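Local coordinates for protein LacI family transcription regulator (Bifidobacterium animalis subsp. lactis, PDB 4O5A) that probably regulates transcription as a LacI-family DNA-binding protein, pairing a helix-turn-helix domain with a periplasmic-binding-protein-like domain that would sense a small effector, at residues L138-K149 and A158-L168. Sequence-based numbering, arbitrary orientation.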
ATOM      1  N   LEU A 138      -1.798   8.240 -17.285  1.00 38.01           N
ATOM      2  CA  LEU A 138      -1.626   8.810 -18.609  1.00 43.04           C
ATOM      3  C   LEU A 138      -0.616   9.949 -18.541  1.00 49.23           C
ATOM      4  O   LEU A 138      -0.699  10.817 -17.664  1.00 47.99           O
ATOM      5  CB  LEU A 138      -2.969   9.308 -19.156  1.00 40.73           C
ATOM      6  CG  LEU A 138      -3.928   8.248 -19.711  1.00 40.56           C
ATOM      7  CD1 LEU A 138      -3.287   7.509 -20.872  1.00 42.47           C
ATOM      8  CD2 LEU A 138      -4.395   7.247 -18.646  1.00 36.82           C
ATOM      9  N   GLU A 139       0.360   9.924 -19.443  1.00 48.65           N
ATOM     10  CA  GLU A 139       1.312  11.016 -19.551  1.00 52.99           C
ATOM     11  C   GLU A 139       0.880  11.894 -20.706  1.00 55.50           C
ATOM     12  O   GLU A 139      -0.006  11.520 -21.475  1.00 54.50           O
ATOM     13  CB  GLU A 139       2.718  10.487 -19.829  1.00 56.26           C
ATOM     14  CG  GLU A 139       3.256   9.512 -18.803  1.00 61.82           C
ATOM     15  CD  GLU A 139       4.649   9.031 -19.161  1.00 76.71           C
ATOM     16  OE1 GLU A 139       5.388   8.596 -18.250  1.00 80.86           O
ATOM     17  OE2 GLU A 139       5.003   9.088 -20.360  1.00 81.11           O
ATOM     18  N   ILE A 140       1.506  13.059 -20.830  1.00 58.99           N
ATOM     19  CA  ILE A 140       1.300  13.898 -22.001  1.00 60.67           C
ATOM     20  C   ILE A 140       1.907  13.189 -23.211  1.00 61.60           C
ATOM     21  O   ILE A 140       3.058  12.743 -23.159  1.00 63.98           O
ATOM     22  CB  ILE A 140       1.917  15.302 -21.804  1.00 62.99           C
ATOM     23  CG1 ILE A 140       0.879  16.240 -21.183  1.00 62.60           C
ATOM     24  CG2 ILE A 140       2.431  15.870 -23.123  1.00 64.25           C
ATOM     25  CD1 ILE A 140       1.444  17.561 -20.709  1.00 65.30           C
ATOM     26  N   GLY A 141       1.120  13.053 -24.279  1.00 59.23           N
ATOM     27  CA  GLY A 141       1.573  12.380 -25.488  1.00 59.13           C
ATOM     28  C   GLY A 141       1.840  10.895 -25.301  1.00 58.12           C
ATOM     29  O   GLY A 141       2.758  10.335 -25.908  1.00 59.49           O
ATOM     30  N   ASP A 142       1.034  10.257 -24.458  1.00 56.23           N
ATOM     31  CA  ASP A 142       1.211   8.843 -24.128  1.00 56.75           C
ATOM     32  C   ASP A 142       1.061   7.969 -25.375  1.00 54.64           C
ATOM     33  O   ASP A 142       0.075   8.093 -26.106  1.00 55.49           O
ATOM     34  CB  ASP A 142       0.188   8.436 -23.061  1.00 52.86           C
ATOM     35  CG  ASP A 142       0.584   7.177 -22.313  1.00 53.83           C
ATOM     36  OD1 ASP A 142       0.845   6.145 -22.966  1.00 51.39           O
ATOM     37  OD2 ASP A 142       0.636   7.225 -21.064  1.00 57.62           O
ATOM     38  N   PRO A 143       2.045   7.089 -25.632  1.00 58.33           N
ATOM     39  CA  PRO A 143       1.995   6.212 -26.812  1.00 58.71           C
ATOM     40  C   PRO A 143       0.847   5.203 -26.757  1.00 52.71           C
ATOM     41  O   PRO A 143       0.595   4.512 -27.743  1.00 55.59           O
ATOM     42  CB  PRO A 143       3.342   5.480 -26.766  1.00 59.11           C
ATOM     43  CG  PRO A 143       3.771   5.550 -25.331  1.00 58.81           C
ATOM     44  CD  PRO A 143       3.282   6.892 -24.854  1.00 60.33           C
ATOM     45  N   ARG A 144       0.164   5.116 -25.622  1.00 50.41           N
ATOM     46  CA  ARG A 144      -0.951   4.186 -25.479  1.00 46.21           C
ATOM     47  C   ARG A 144      -2.243   4.706 -26.115  1.00 48.50           C
ATOM     48  O   ARG A 144      -3.059   3.919 -26.594  1.00 45.40           O
ATOM     49  CB  ARG A 144      -1.180   3.843 -24.009  1.00 41.60           C
ATOM     50  CG  ARG A 144      -0.057   3.030 -23.383  1.00 46.75           C
ATOM     51  CD  ARG A 144      -0.279   2.825 -21.896  1.00 44.71           C
ATOM     52  NE  ARG A 144      -0.142   4.071 -21.149  1.00 41.69           N
ATOM     53  CZ  ARG A 144      -0.518   4.233 -19.883  1.00 38.96           C
ATOM     54  NH1 ARG A 144      -1.052   3.220 -19.211  1.00 35.30           N
ATOM     55  NH2 ARG A 144      -0.358   5.409 -19.292  1.00 40.37           N
ATOM     56  N   ILE A 145      -2.425   6.025 -26.125  1.00 47.22           N
ATOM     57  CA  ILE A 145      -3.611   6.615 -26.735  1.00 47.04           C
ATOM     58  C   ILE A 145      -3.654   6.259 -28.216  1.00 48.61           C
ATOM     59  O   ILE A 145      -4.673   5.793 -28.719  1.00 50.76           O
ATOM     60  CB  ILE A 145      -3.652   8.151 -26.566  1.00 50.21           C
ATOM     61  CG1 ILE A 145      -3.514   8.536 -25.092  1.00 50.71           C
ATOM     62  CG2 ILE A 145      -4.932   8.729 -27.164  1.00 52.91           C
ATOM     63  CD1 ILE A 145      -4.561   7.907 -24.192  1.00 52.70           C
ATOM     64  N   GLU A 146      -2.532   6.459 -28.902  1.00 48.53           N
ATOM     65  CA  GLU A 146      -2.430   6.143 -30.323  1.00 52.27           C
ATOM     66  C   GLU A 146      -2.664   4.658 -30.588  1.00 52.75           C
ATOM     67  O   GLU A 146      -3.295   4.292 -31.579  1.00 55.92           O
ATOM     68  CB  GLU A 146      -1.070   6.573 -30.882  1.00 52.92           C
ATOM     69  N   LEU A 147      -2.147   3.810 -29.702  1.00 48.82           N
ATOM     70  CA  LEU A 147      -2.343   2.367 -29.809  1.00 45.31           C
ATOM     71  C   LEU A 147      -3.827   2.020 -29.737  1.00 46.31           C
ATOM     72  O   LEU A 147      -4.334   1.261 -30.566  1.00 49.39           O
ATOM     73  CB  LEU A 147      -1.563   1.631 -28.707  1.00 37.12           C
ATOM     74  CG  LEU A 147      -1.726   0.111 -28.603  1.00 41.00           C
ATOM     75  CD1 LEU A 147      -1.289  -0.571 -29.890  1.00 43.87           C
ATOM     76  CD2 LEU A 147      -0.947  -0.453 -27.422  1.00 41.31           C
HETATM   77  N   MSE A 148      -4.526   2.588 -28.757  1.00 43.49           N
HETATM   78  CA  MSE A 148      -5.944   2.293 -28.581  1.00 39.62           C
HETATM   79  C   MSE A 148      -6.773   2.821 -29.745  1.00 45.91           C
HETATM   80  O   MSE A 148      -7.713   2.164 -30.193  1.00 46.97           O
HETATM   81  CB  MSE A 148      -6.486   2.861 -27.261  1.00 34.43           C
HETATM   82  CG  MSE A 148      -5.872   2.299 -25.993  1.00 37.32           C
HETATM   83 SE   MSE A 148      -5.389   0.416 -26.079  0.54 49.35          SE
HETATM   84  CE  MSE A 148      -7.098  -0.375 -26.540  1.00 49.49           C
ATOM     85  N   LYS A 149      -6.429   4.009 -30.233  1.00 48.36           N
ATOM     86  CA  LYS A 149      -7.205   4.627 -31.300  1.00 54.23           C
ATOM     87  C   LYS A 149      -7.064   3.845 -32.601  1.00 55.60           C
ATOM     88  O   LYS A 149      -8.000   3.778 -33.400  1.00 59.21           O
ATOM     89  CB  LYS A 149      -6.805   6.095 -31.484  1.00 56.47           C
ATOM     90  CG  LYS A 149      -7.155   6.967 -30.283  1.00 55.09           C
ATOM     91  CD  LYS A 149      -7.811   8.279 -30.698  1.00 60.39           C
ATOM     92  CE  LYS A 149      -6.802   9.402 -30.874  1.00 66.49           C
ATOM     93  NZ  LYS A 149      -7.477  10.693 -31.216  1.00 68.89           N
ATOM     94  N   ALA A 158      -9.646   4.945 -19.685  1.00 23.58           N
ATOM     95  CA  ALA A 158      -8.533   5.632 -19.047  1.00 26.33           C
ATOM     96  C   ALA A 158      -8.979   6.315 -17.757  1.00 32.23           C
ATOM     97  O   ALA A 158     -10.086   6.849 -17.673  1.00 25.46           O
ATOM     98  CB  ALA A 158      -7.920   6.637 -20.003  1.00 27.41           C
ATOM     99  N   LEU A 159      -8.114   6.290 -16.745  1.00 24.37           N
ATOM    100  CA  LEU A 159      -8.362   7.066 -15.534  1.00 32.37           C
ATOM    101  C   LEU A 159      -7.419   8.258 -15.538  1.00 28.64           C
ATOM    102  O   LEU A 159      -6.241   8.136 -15.184  1.00 27.54           O
ATOM    103  CB  LEU A 159      -8.157   6.218 -14.275  1.00 33.11           C
ATOM    104  CG  LEU A 159      -9.379   5.457 -13.745  1.00 28.09           C
ATOM    105  CD1 LEU A 159     -10.028   4.587 -14.820  1.00 30.00           C
ATOM    106  CD2 LEU A 159      -9.003   4.618 -12.530  1.00 34.93           C
ATOM    107  N   ALA A 160      -7.933   9.410 -15.955  1.00 23.39           N
ATOM    108  CA  ALA A 160      -7.099  10.599 -16.117  1.00 25.58           C
ATOM    109  C   ALA A 160      -7.951  11.856 -16.215  1.00 28.52           C
ATOM    110  O   ALA A 160      -9.178  11.779 -16.201  1.00 29.94           O
ATOM    111  CB  ALA A 160      -6.245  10.460 -17.355  1.00 31.40           C
ATOM    112  N   ASP A 161      -7.295  13.006 -16.316  1.00 31.47           N
ATOM    113  CA  ASP A 161      -7.983  14.231 -16.694  1.00 31.91           C
ATOM    114  C   ASP A 161      -8.353  14.064 -18.165  1.00 38.75           C
ATOM    115  O   ASP A 161      -7.578  13.494 -18.938  1.00 40.73           O
ATOM    116  CB  ASP A 161      -7.072  15.446 -16.513  1.00 34.04           C
ATOM    117  CG  ASP A 161      -7.832  16.767 -16.564  1.00 44.08           C
ATOM    118  OD1 ASP A 161      -7.941  17.363 -17.661  1.00 44.20           O
ATOM    119  OD2 ASP A 161      -8.310  17.219 -15.500  1.00 38.61           O
ATOM    120  N   SER A 162      -9.533  14.544 -18.550  1.00 42.70           N
ATOM    121  CA  SER A 162     -10.029  14.388 -19.919  1.00 46.42           C
ATOM    122  C   SER A 162      -9.099  15.002 -20.974  1.00 51.37           C
ATOM    123  O   SER A 162      -9.096  14.582 -22.132  1.00 52.40           O
ATOM    124  CB  SER A 162     -11.422  15.006 -20.041  1.00 49.75           C
ATOM    125  OG  SER A 162     -11.382  16.378 -19.697  1.00 54.77           O
ATOM    126  N   SER A 163      -8.309  15.991 -20.568  1.00 45.16           N
ATOM    127  CA  SER A 163      -7.389  16.657 -21.482  1.00 46.78           C
ATOM    128  C   SER A 163      -6.270  15.747 -22.006  1.00 45.18           C
ATOM    129  O   SER A 163      -5.616  16.082 -22.992  1.00 51.69           O
ATOM    130  CB  SER A 163      -6.797  17.905 -20.820  1.00 51.13           C
ATOM    131  OG  SER A 163      -6.209  17.586 -19.569  1.00 53.53           O
ATOM    132  N   LEU A 164      -6.057  14.603 -21.358  1.00 44.07           N
ATOM    133  CA  LEU A 164      -4.945  13.716 -21.702  1.00 48.74           C
ATOM    134  C   LEU A 164      -5.363  12.458 -22.463  1.00 45.79           C
ATOM    135  O   LEU A 164      -4.514  11.635 -22.810  1.00 48.03           O
ATOM    136  CB  LEU A 164      -4.211  13.265 -20.435  1.00 51.85           C
ATOM    137  CG  LEU A 164      -3.746  14.275 -19.384  1.00 55.57           C
ATOM    138  CD1 LEU A 164      -3.170  13.526 -18.187  1.00 54.58           C
ATOM    139  CD2 LEU A 164      -2.722  15.242 -19.944  1.00 54.13           C
ATOM    140  N   THR A 165      -6.659  12.292 -22.710  1.00 38.15           N
ATOM    141  CA  THR A 165      -7.152  11.003 -23.203  1.00 42.19           C
ATOM    142  C   THR A 165      -7.629  11.022 -24.653  1.00 48.32           C
ATOM    143  O   THR A 165      -7.849   9.965 -25.249  1.00 51.43           O
ATOM    144  CB  THR A 165      -8.262  10.441 -22.302  1.00 41.47           C
ATOM    145  OG1 THR A 165      -9.329  11.393 -22.204  1.00 39.34           O
ATOM    146  CG2 THR A 165      -7.715  10.153 -20.918  1.00 38.84           C
ATOM    147  N   SER A 166      -7.801  12.224 -25.192  1.00 45.27           N
ATOM    148  CA  SER A 166      -8.104  12.430 -26.607  1.00 52.84           C
ATOM    149  C   SER A 166      -9.261  11.585 -27.138  1.00 55.54           C
ATOM    150  O   SER A 166      -9.104  10.847 -28.111  1.00 55.17           O
ATOM    151  CB  SER A 166      -6.851  12.205 -27.461  1.00 57.39           C
ATOM    152  OG  SER A 166      -7.131  12.408 -28.834  1.00 65.64           O
ATOM    153  N   GLY A 167     -10.419  11.697 -26.497  1.00 57.78           N
ATOM    154  CA  GLY A 167     -11.623  11.066 -27.007  1.00 55.35           C
ATOM    155  C   GLY A 167     -11.892   9.660 -26.506  1.00 44.58           C
ATOM    156  O   GLY A 167     -13.005   9.163 -26.677  1.00 40.44           O
ATOM    157  N   LEU A 168     -10.890   9.014 -25.900  1.00 33.97           N
ATOM    158  CA  LEU A 168     -11.072   7.683 -25.334  1.00 32.05           C
ATOM    159  C   LEU A 168     -11.997   7.747 -24.123  1.00 32.58           C
ATOM    160  O   LEU A 168     -12.038   8.763 -23.427  1.00 33.76           O
ATOM    161  CB  LEU A 168      -9.726   7.084 -24.903  1.00 37.98           C
ATOM    162  CG  LEU A 168      -8.745   6.712 -26.016  1.00 43.80           C
ATOM    163  CD1 LEU A 168      -7.474   6.109 -25.454  1.00 39.08           C
ATOM    164  CD2 LEU A 168      -9.406   5.744 -26.977  1.00 43.40           C
TER
HETATM  165  O   HOH W   1      -3.694   9.350 -15.280  1.00 32.86           O
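I145 and L168 meet methyl to methyl, CD1 to CD1 at 3.6 Å, where helix 143-149 packs on the loop that follows strand 156-160. I145 divides its branches: with CG1 beside the backbone N (chi1 -54°), CD1 goes to L168, while CG2 rests on the T165 carbonyl and S166 CB. The same L168 methyl lies 3.8 Å from M148 CB, and the leucine's two branches thus cover neighbouring side chains of the helix. With an alanine at I145, CG1, CG2 and CD1 are gone, and a gap is likely to open beside L168, leaving the T165 carbonyl without the methyl that rests on it. Further along, L138 sets CD2 3.8 Å from A158 CB and its own CB 3.9 Å from A160 CB; small alanines let the strand come this close. A water bridges L138 N and L159 O. D142, the N-cap, accepts from R144 N, and R144 grips its carboxylate side-on, NE to OD1 and NH2 to OD2 (2.7 Å), while OD2 also takes E139 N through its anti lone pair; E117 pairs with R144 as well. The solvent side is looser: I140 CG1 touches L164 CD2 at 3.9 Å, and the long, bent K149 chain lets NZ donate a hydrogen bond to S166 OG (3.0 Å). Within this beta-alpha-beta unit of the parallel sheet, apolar packing thus carries most of the union, and the one direct hydrogen bond lies on its solvent-exposed side.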